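Local structure of lipoate-protein ligase 1 (Plasmodium falciparum, 5T8U) at residues P12-S17 / E223-Y228; I55-R60 / C107-N112. The protein belongs to the lipoyl protein ligase A/B family, joins a catalytic domain of the class II tRNA-synthetase clan to a C-terminal domain, and holds lipoic acid in this crystal. All blocks are in the same frame, centred on the assembly; numbering follows the deposited sequence.

Contact 1: residues P12-S17 / E223-Y228; sequences PLVLVS and EFTKFY
The backbone oxygen of Leu13 accepts the amide hydrogen of Leu56 on the next strand and is also touched by the ring of Phe224, whose CE2 lies 3.7 Å from Leu13 O. The aromatic group approaches the strand obliquely. Pro12 CB, 4.0 Å from Phe224 CE2, and Val14 CG2, 4.1 Å from Phe224 CD2, add apolar contacts to the ring. Val14 CG2 stands anti to its own carbonyl carbon, on the amide side of the residue, and the valine and phenylalanine side chains run past each other in opposite senses. Phe224 reaches this far because its CG is anti to the backbone N (chi1 175°), which swings the ring out from the helix toward the strand.

Tyr228 covers one face of the Phe224 ring with its edge: CD2 is 3.7 Å above the plane of Phe224, toward the rim. On the exposed side, Pro12 CG rests 4.4 Å from Tyr228 CB. The helix is ending here, and Tyr228 N still bonds Phe224 O at 3.0 Å.

Strand 13-17 and the end of helix 213-227 run nearly antiparallel (162°), their axes 10.0 Å apart. Phe224 continues onto Leu56 of strand 55-59, Phe227 packs on helix 117-132, and the Tyr228 hydroxyl is hydrogen-bonded to Asn112 at the end of strand 105-112.

Contact 2: residues I55-R60 / C107-N112; sequences ILFLWR and CFTFLN. With LPA (lipoic acid), chain C.
Trp59 and Cys107 face each other at one end of this antiparallel pair, with the cysteine lying over the indole. Cys107 CB is 3.6 Å from the centroid of the six-membered ring of Trp59, and Cys107 SG, close to the ring normal, makes a sulfur-aromatic contact. Trp59 CG sits between its backbone N and carbonyl carbon (chi1 44°), which folds the indole back across the neighbouring strand. Its NE1 donates to Thr109 OG1 at 2.8 Å, with an N-H...O angle of 151° and the oxygen near the ring plane. Thr109 OG1 is hydrogen-bonded to Glu29 as well, so the threonine fixes the rotation of the indole and is itself held from helix 22-34. Phe57 lies alongside Thr109, pointing the same way, and takes Trp59 CD1 over one face of its ring. Farther along this face of the sheet, Ile55 and Leu111 meet at an oblique angle, CB to CB 3.9 Å.

On the other face, Leu56 and Phe110 project side by side; Leu56 CD1 lies over the phenyl face, 4.2 Å from its centroid, in a CH-pi contact. Leu56 CD1 also reaches Phe108 CB, as does Leu58 CD2.

Backbone bonds join the hydrogen-bonded pairs Ile55-Leu111, Phe57-Thr109 and Trp59-Cys107; the one from Thr109 N to Phe57 O is weak. Trp59 CH2 lies 3.8 Å from S8 of lipoic acid and Cys107 SG 4.0 Å from its C8: two adjacent strands of the central sheet of a lipoyl ligase A/B catalytic domain here form part of the wall of the lipoic acid pocket.

In the fold
The chain enters on strand 13-17, passes through helix 22-34 and reaches strand 55-59, the parallel neighbour of the first; Leu15 shares a backbone bond with Leu56 there. Contact 2 then closes an excursion of 46 residues, which carries the small sheet of strands 64-66, 88-90 and 99-101, by pairing 55-60 with 107-112. Beyond helix 117-132 and the sheet strands from 137-138 to 162-170, helix 213-227 returns, and contact 1 closes the longer loop, of 205 residues, with contact 2 wholly within it. Their centres are 9 Å apart. Contact 2 works within the sheet beside the ligand, whereas contact 1 ties helix 213-227 to strand 13-17, the first strand of that sheet along the chain.

Contact 1: residues P12-S17 / E223-Y228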
loop_
_atom_site.group_PDB
_atom_site.type_symbol
_atom_site.label_atom_id
_atom_site.label_comp_id
_atom_site.label_asym_id
_atom_site.label_seq_id
_atom_site.Cartn_x
_atom_site.Cartn_y
_atom_site.Cartn_z
ATOM N N PRO A 12 5.722 -16.951 -13.416
ATOM C CA PRO A 12 5.833 -15.704 -12.650
ATOM C C PRO A 12 6.489 -14.598 -13.465
ATOM O O PRO A 12 7.160 -14.839 -14.470
ATOM C CB PRO A 12 6.692 -16.098 -11.440
ATOM C CG PRO A 12 7.350 -17.385 -11.821
ATOM C CD PRO A 12 6.417 -18.070 -12.759
ATOM N N LEU A 13 6.283 -13.363 -13.008
ATOM C CA LEU A 13 6.752 -12.178 -13.714
ATOM C C LEU A 13 7.545 -11.276 -12.780
ATOM O O LEU A 13 7.203 -11.120 -11.602
ATOM C CB LEU A 13 5.586 -11.380 -14.308
ATOM C CG LEU A 13 4.976 -11.867 -15.622
ATOM C CD1 LEU A 13 3.720 -11.067 -15.936
ATOM C CD2 LEU A 13 5.974 -11.751 -16.763
ATOM N N VAL A 14 8.597 -10.676 -13.330
ATOM C CA VAL A 14 9.404 -9.675 -12.644
ATOM C C VAL A 14 9.370 -8.419 -13.504
ATOM O O VAL A 14 9.883 -8.416 -14.632
ATOM C CB VAL A 14 10.844 -10.152 -12.419
ATOM C CG1 VAL A 14 11.612 -9.155 -11.565
ATOM C CG2 VAL A 14 10.856 -11.534 -11.779
ATOM N N LEU A 15 8.765 -7.358 -12.981
ATOM C CA LEU A 15 8.579 -6.107 -13.697
ATOM C C LEU A 15 9.358 -5.003 -12.994
ATOM O O LEU A 15 9.483 -5.002 -11.763
ATOM C CB LEU A 15 7.092 -5.739 -13.777
ATOM C CG LEU A 15 6.138 -6.899 -14.077
ATOM C CD1 LEU A 15 4.696 -6.414 -14.094
ATOM C CD2 LEU A 15 6.491 -7.577 -15.390
ATOM N N VAL A 16 9.882 -4.068 -13.781
ATOM C CA VAL A 16 10.709 -2.983 -13.271
ATOM C C VAL A 16 10.269 -1.686 -13.932
ATOM O O VAL A 16 9.896 -1.672 -15.111
ATOM C CB VAL A 16 12.208 -3.246 -13.531
ATOM C CG1 VAL A 16 13.057 -2.074 -13.050
ATOM C CG2 VAL A 16 12.642 -4.534 -12.851
ATOM N N SER A 17 10.310 -0.598 -13.169
ATOM C CA SER A 17 10.050 0.740 -13.683
ATOM C C SER A 17 11.239 1.624 -13.340
ATOM O O SER A 17 11.546 1.824 -12.161
ATOM C CB SER A 17 8.763 1.320 -13.097
ATOM O OG SER A 17 8.617 2.685 -13.449
ATOM N N GLU A 223 15.692 -14.671 -5.035
ATOM C CA GLU A 223 14.910 -15.424 -4.059
ATOM C C GLU A 223 13.433 -15.505 -4.430
ATOM O O GLU A 223 12.738 -16.408 -3.956
ATOM C CB GLU A 223 15.065 -14.803 -2.670
ATOM C CG GLU A 223 16.401 -15.100 -2.011
ATOM C CD GLU A 223 16.592 -16.577 -1.717
ATOM O OE1 GLU A 223 17.722 -16.976 -1.368
ATOM O OE2 GLU A 223 15.610 -17.339 -1.837
ATOM N N PHE A 224 12.941 -14.586 -5.260
ATOM C CA PHE A 224 11.566 -14.658 -5.743
ATOM C C PHE A 224 11.392 -15.825 -6.710
ATOM O O PHE A 224 10.627 -16.768 -6.449
ATOM C CB PHE A 224 11.204 -13.324 -6.403
ATOM C CG PHE A 224 9.848 -13.296 -7.050
ATOM C CD1 PHE A 224 8.712 -13.034 -6.303
ATOM C CD2 PHE A 224 9.716 -13.492 -8.415
ATOM C CE1 PHE A 224 7.468 -12.990 -6.903
ATOM C CE2 PHE A 224 8.476 -13.451 -9.020
ATOM C CZ PHE A 224 7.349 -13.200 -8.262
ATOM N N THR A 225 12.116 -15.783 -7.833
ATOM C CA THR A 225 12.072 -16.876 -8.798
ATOM C C THR A 225 12.352 -18.212 -8.121
ATOM O O THR A 225 11.642 -19.200 -8.341
ATOM C CB THR A 225 13.085 -16.616 -9.916
ATOM O OG1 THR A 225 12.891 -15.296 -10.440
ATOM C CG2 THR A 225 12.927 -17.630 -11.040
ATOM N N LYS A 226 13.392 -18.257 -7.286
ATOM C CA LYS A 226 13.731 -19.490 -6.586
ATOM C C LYS A 226 12.597 -19.934 -5.675
ATOM O O LYS A 226 12.292 -21.130 -5.587
ATOM C CB LYS A 226 15.020 -19.299 -5.788
ATOM C CG LYS A 226 15.333 -20.426 -4.819
ATOM C CD LYS A 226 16.760 -20.319 -4.307
ATOM C CE LYS A 226 16.855 -20.679 -2.833
ATOM N NZ LYS A 226 18.221 -20.427 -2.294
ATOM N N PHE A 227 11.959 -18.988 -4.982
ATOM C CA PHE A 227 10.838 -19.345 -4.121
ATOM C C PHE A 227 9.732 -20.013 -4.923
ATOM O O PHE A 227 9.141 -21.001 -4.472
ATOM C CB PHE A 227 10.296 -18.111 -3.399
ATOM C CG PHE A 227 9.084 -18.394 -2.550
ATOM C CD1 PHE A 227 7.808 -18.299 -3.085
ATOM C CD2 PHE A 227 9.222 -18.765 -1.222
ATOM C CE1 PHE A 227 6.693 -18.564 -2.308
ATOM C CE2 PHE A 227 8.109 -19.030 -0.441
ATOM C CZ PHE A 227 6.843 -18.929 -0.986
ATOM N N TYR A 228 9.438 -19.496 -6.114
ATOM C CA TYR A 228 8.386 -20.081 -6.937
ATOM C C TYR A 228 8.903 -21.149 -7.896
ATOM O O TYR A 228 8.171 -21.552 -8.806
ATOM C CB TYR A 228 7.651 -18.986 -7.711
ATOM C CG TYR A 228 6.821 -18.092 -6.816
ATOM C CD1 TYR A 228 5.761 -18.607 -6.078
ATOM C CD2 TYR A 228 7.097 -16.738 -6.705
ATOM C CE1 TYR A 228 5.003 -17.797 -5.256
ATOM C CE2 TYR A 228 6.344 -15.922 -5.888
ATOM C CZ TYR A 228 5.300 -16.454 -5.167
ATOM O OH TYR A 228 4.553 -15.634 -4.353
#

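Contact 2: residues I55-R60 / C107-N112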
loop_
_atom_site.group_PDB
_atom_site.type_symbol
_atom_site.label_atom_id
_atom_site.label_comp_id
_atom_site.label_asym_id
_atom_site.label_seq_id
_atom_site.Cartn_x
_atom_site.Cartn_y
_atom_site.Cartn_z
ATOM N N ILE A 55 3.474 -11.966 -9.362
ATOM C CA ILE A 55 4.174 -10.829 -9.949
ATOM C C ILE A 55 4.974 -10.129 -8.862
ATOM O O ILE A 55 4.475 -9.913 -7.750
ATOM C CB ILE A 55 3.202 -9.828 -10.610
ATOM C CG1 ILE A 55 2.512 -10.482 -11.804
ATOM C CG2 ILE A 55 3.938 -8.548 -11.025
ATOM C CD1 ILE A 55 1.514 -9.596 -12.518
ATOM N N LEU A 56 6.211 -9.766 -9.192
ATOM C CA LEU A 56 7.021 -8.871 -8.378
ATOM C C LEU A 56 7.362 -7.648 -9.213
ATOM O O LEU A 56 7.910 -7.781 -10.309
ATOM C CB LEU A 56 8.303 -9.553 -7.893
ATOM C CG LEU A 56 9.364 -8.622 -7.293
ATOM C CD1 LEU A 56 8.800 -7.828 -6.124
ATOM C CD2 LEU A 56 10.584 -9.414 -6.860
ATOM N N PHE A 57 7.043 -6.463 -8.699
ATOM C CA PHE A 57 7.272 -5.210 -9.409
ATOM C C PHE A 57 8.115 -4.293 -8.536
ATOM O O PHE A 57 7.724 -3.971 -7.410
ATOM C CB PHE A 57 5.945 -4.544 -9.778
ATOM C CG PHE A 57 6.087 -3.128 -10.261
ATOM C CD1 PHE A 57 7.008 -2.808 -11.243
ATOM C CD2 PHE A 57 5.289 -2.118 -9.743
ATOM C CE1 PHE A 57 7.141 -1.510 -11.693
ATOM C CE2 PHE A 57 5.416 -0.816 -10.193
ATOM C CZ PHE A 57 6.344 -0.512 -11.170
ATOM N N LEU A 58 9.263 -3.869 -9.059
ATOM C CA LEU A 58 10.216 -3.056 -8.313
ATOM C C LEU A 58 10.253 -1.645 -8.882
ATOM O O LEU A 58 10.210 -1.457 -10.101
ATOM C CB LEU A 58 11.610 -3.684 -8.359
ATOM C CG LEU A 58 11.716 -4.986 -7.566
ATOM C CD1 LEU A 58 12.778 -5.906 -8.149
ATOM C CD2 LEU A 58 12.010 -4.681 -6.107
ATOM N N TRP A 59 10.333 -0.652 -7.997
ATOM C CA TRP A 59 10.277 0.736 -8.435
ATOM C C TRP A 59 10.819 1.634 -7.335
ATOM O O TRP A 59 10.812 1.277 -6.156
ATOM C CB TRP A 59 8.848 1.143 -8.817
ATOM C CG TRP A 59 7.781 0.680 -7.852
ATOM C CD1 TRP A 59 7.416 -0.611 -7.587
ATOM C CD2 TRP A 59 6.930 1.506 -7.045
ATOM N NE1 TRP A 59 6.403 -0.638 -6.662
ATOM C CE2 TRP A 59 6.084 0.647 -6.314
ATOM C CE3 TRP A 59 6.803 2.887 -6.867
ATOM C CZ2 TRP A 59 5.128 1.124 -5.422
ATOM C CZ3 TRP A 59 5.848 3.358 -5.981
ATOM C CH2 TRP A 59 5.026 2.479 -5.269
ATOM N N ARG A 60 11.296 2.808 -7.740
ATOM C CA ARG A 60 11.824 3.802 -6.817
ATOM C C ARG A 60 11.216 5.158 -7.140
ATOM O O ARG A 60 10.806 5.416 -8.274
ATOM C CB ARG A 60 13.356 3.879 -6.890
ATOM C CG ARG A 60 14.063 2.599 -6.470
ATOM C CD ARG A 60 15.458 2.517 -7.069
ATOM N NE ARG A 60 16.328 3.596 -6.611
ATOM C CZ ARG A 60 17.537 3.845 -7.105
ATOM N NH1 ARG A 60 18.029 3.093 -8.081
ATOM N NH2 ARG A 60 18.257 4.848 -6.624
ATOM N N CYS A 107 10.936 0.197 -3.512
ATOM C CA CYS A 107 9.521 -0.115 -3.359
ATOM C C CYS A 107 9.220 -1.407 -4.104
ATOM O O CYS A 107 9.536 -1.531 -5.293
ATOM C CB CYS A 107 8.627 1.014 -3.889
ATOM S SG CYS A 107 8.774 2.583 -3.002
ATOM N N PHE A 108 8.605 -2.357 -3.402
ATOM C CA PHE A 108 8.250 -3.651 -3.960
ATOM C C PHE A 108 6.735 -3.802 -3.982
ATOM O O PHE A 108 6.030 -3.286 -3.109
ATOM C CB PHE A 108 8.874 -4.797 -3.149
ATOM C CG PHE A 108 8.370 -4.888 -1.736
ATOM C CD1 PHE A 108 7.262 -5.662 -1.429
ATOM C CD2 PHE A 108 9.005 -4.206 -0.712
ATOM C CE1 PHE A 108 6.795 -5.752 -0.129
ATOM C CE2 PHE A 108 8.543 -4.292 0.591
ATOM C CZ PHE A 108 7.437 -5.066 0.882
ATOM N N THR A 109 6.241 -4.520 -4.989
ATOM C CA THR A 109 4.809 -4.759 -5.152
ATOM C C THR A 109 4.614 -6.212 -5.559
ATOM O O THR A 109 4.957 -6.598 -6.681
ATOM C CB THR A 109 4.203 -3.818 -6.193
ATOM O OG1 THR A 109 4.422 -2.457 -5.798
ATOM C CG2 THR A 109 2.703 -4.066 -6.346
ATOM N N PHE A 110 4.068 -7.013 -4.648
ATOM C CA PHE A 110 3.702 -8.390 -4.944
ATOM C C PHE A 110 2.234 -8.446 -5.349
ATOM O O PHE A 110 1.370 -7.917 -4.641
ATOM C CB PHE A 110 3.939 -9.292 -3.732
ATOM C CG PHE A 110 5.384 -9.454 -3.361
ATOM C CD1 PHE A 110 6.176 -10.391 -4.005
ATOM C CD2 PHE A 110 5.945 -8.683 -2.359
ATOM C CE1 PHE A 110 7.505 -10.547 -3.662
ATOM C CE2 PHE A 110 7.275 -8.838 -2.011
ATOM C CZ PHE A 110 8.055 -9.770 -2.665
ATOM N N LEU A 111 1.956 -9.081 -6.485
ATOM C CA LEU A 111 0.589 -9.351 -6.912
ATOM C C LEU A 111 0.397 -10.856 -6.984
ATOM O O LEU A 111 1.254 -11.569 -7.518
ATOM C CB LEU A 111 0.278 -8.713 -8.269
ATOM C CG LEU A 111 0.612 -7.230 -8.423
ATOM C CD1 LEU A 111 0.213 -6.747 -9.804
ATOM C CD2 LEU A 111 -0.077 -6.404 -7.351
ATOM N N ASN A 112 -0.721 -11.340 -6.444
ATOM C CA ASN A 112 -0.977 -12.772 -6.402
ATOM C C ASN A 112 -2.452 -13.047 -6.656
ATOM O O ASN A 112 -3.298 -12.154 -6.576
ATOM C CB ASN A 112 -0.556 -13.378 -5.058
ATOM C CG ASN A 112 0.937 -13.288 -4.822
ATOM O OD1 ASN A 112 1.445 -12.258 -4.377
ATOM N ND2 ASN A 112 1.650 -14.369 -5.115
HETATM C C1 LPA C . 3.099 1.702 7.000
HETATM O O1 LPA C . 4.176 1.769 7.648
HETATM C C2 LPA C . 3.088 1.086 5.603
HETATM O O2 LPA C . 2.031 2.140 7.504
HETATM C C3 LPA C . 3.846 2.002 4.647
HETATM C C4 LPA C . 3.549 1.611 3.201
HETATM C C5 LPA C . 4.063 2.715 2.278
HETATM C C6 LPA C . 3.705 2.459 0.945
HETATM S S6 LPA C . 3.733 3.773 0.142
HETATM C C7 LPA C . 5.025 1.256 0.094
HETATM C C8 LPA C . 5.248 1.734 -1.410
HETATM S S8 LPA C . 4.254 3.256 -1.637
HETATM O O HOH W 1 4.251 -12.240 -5.904
#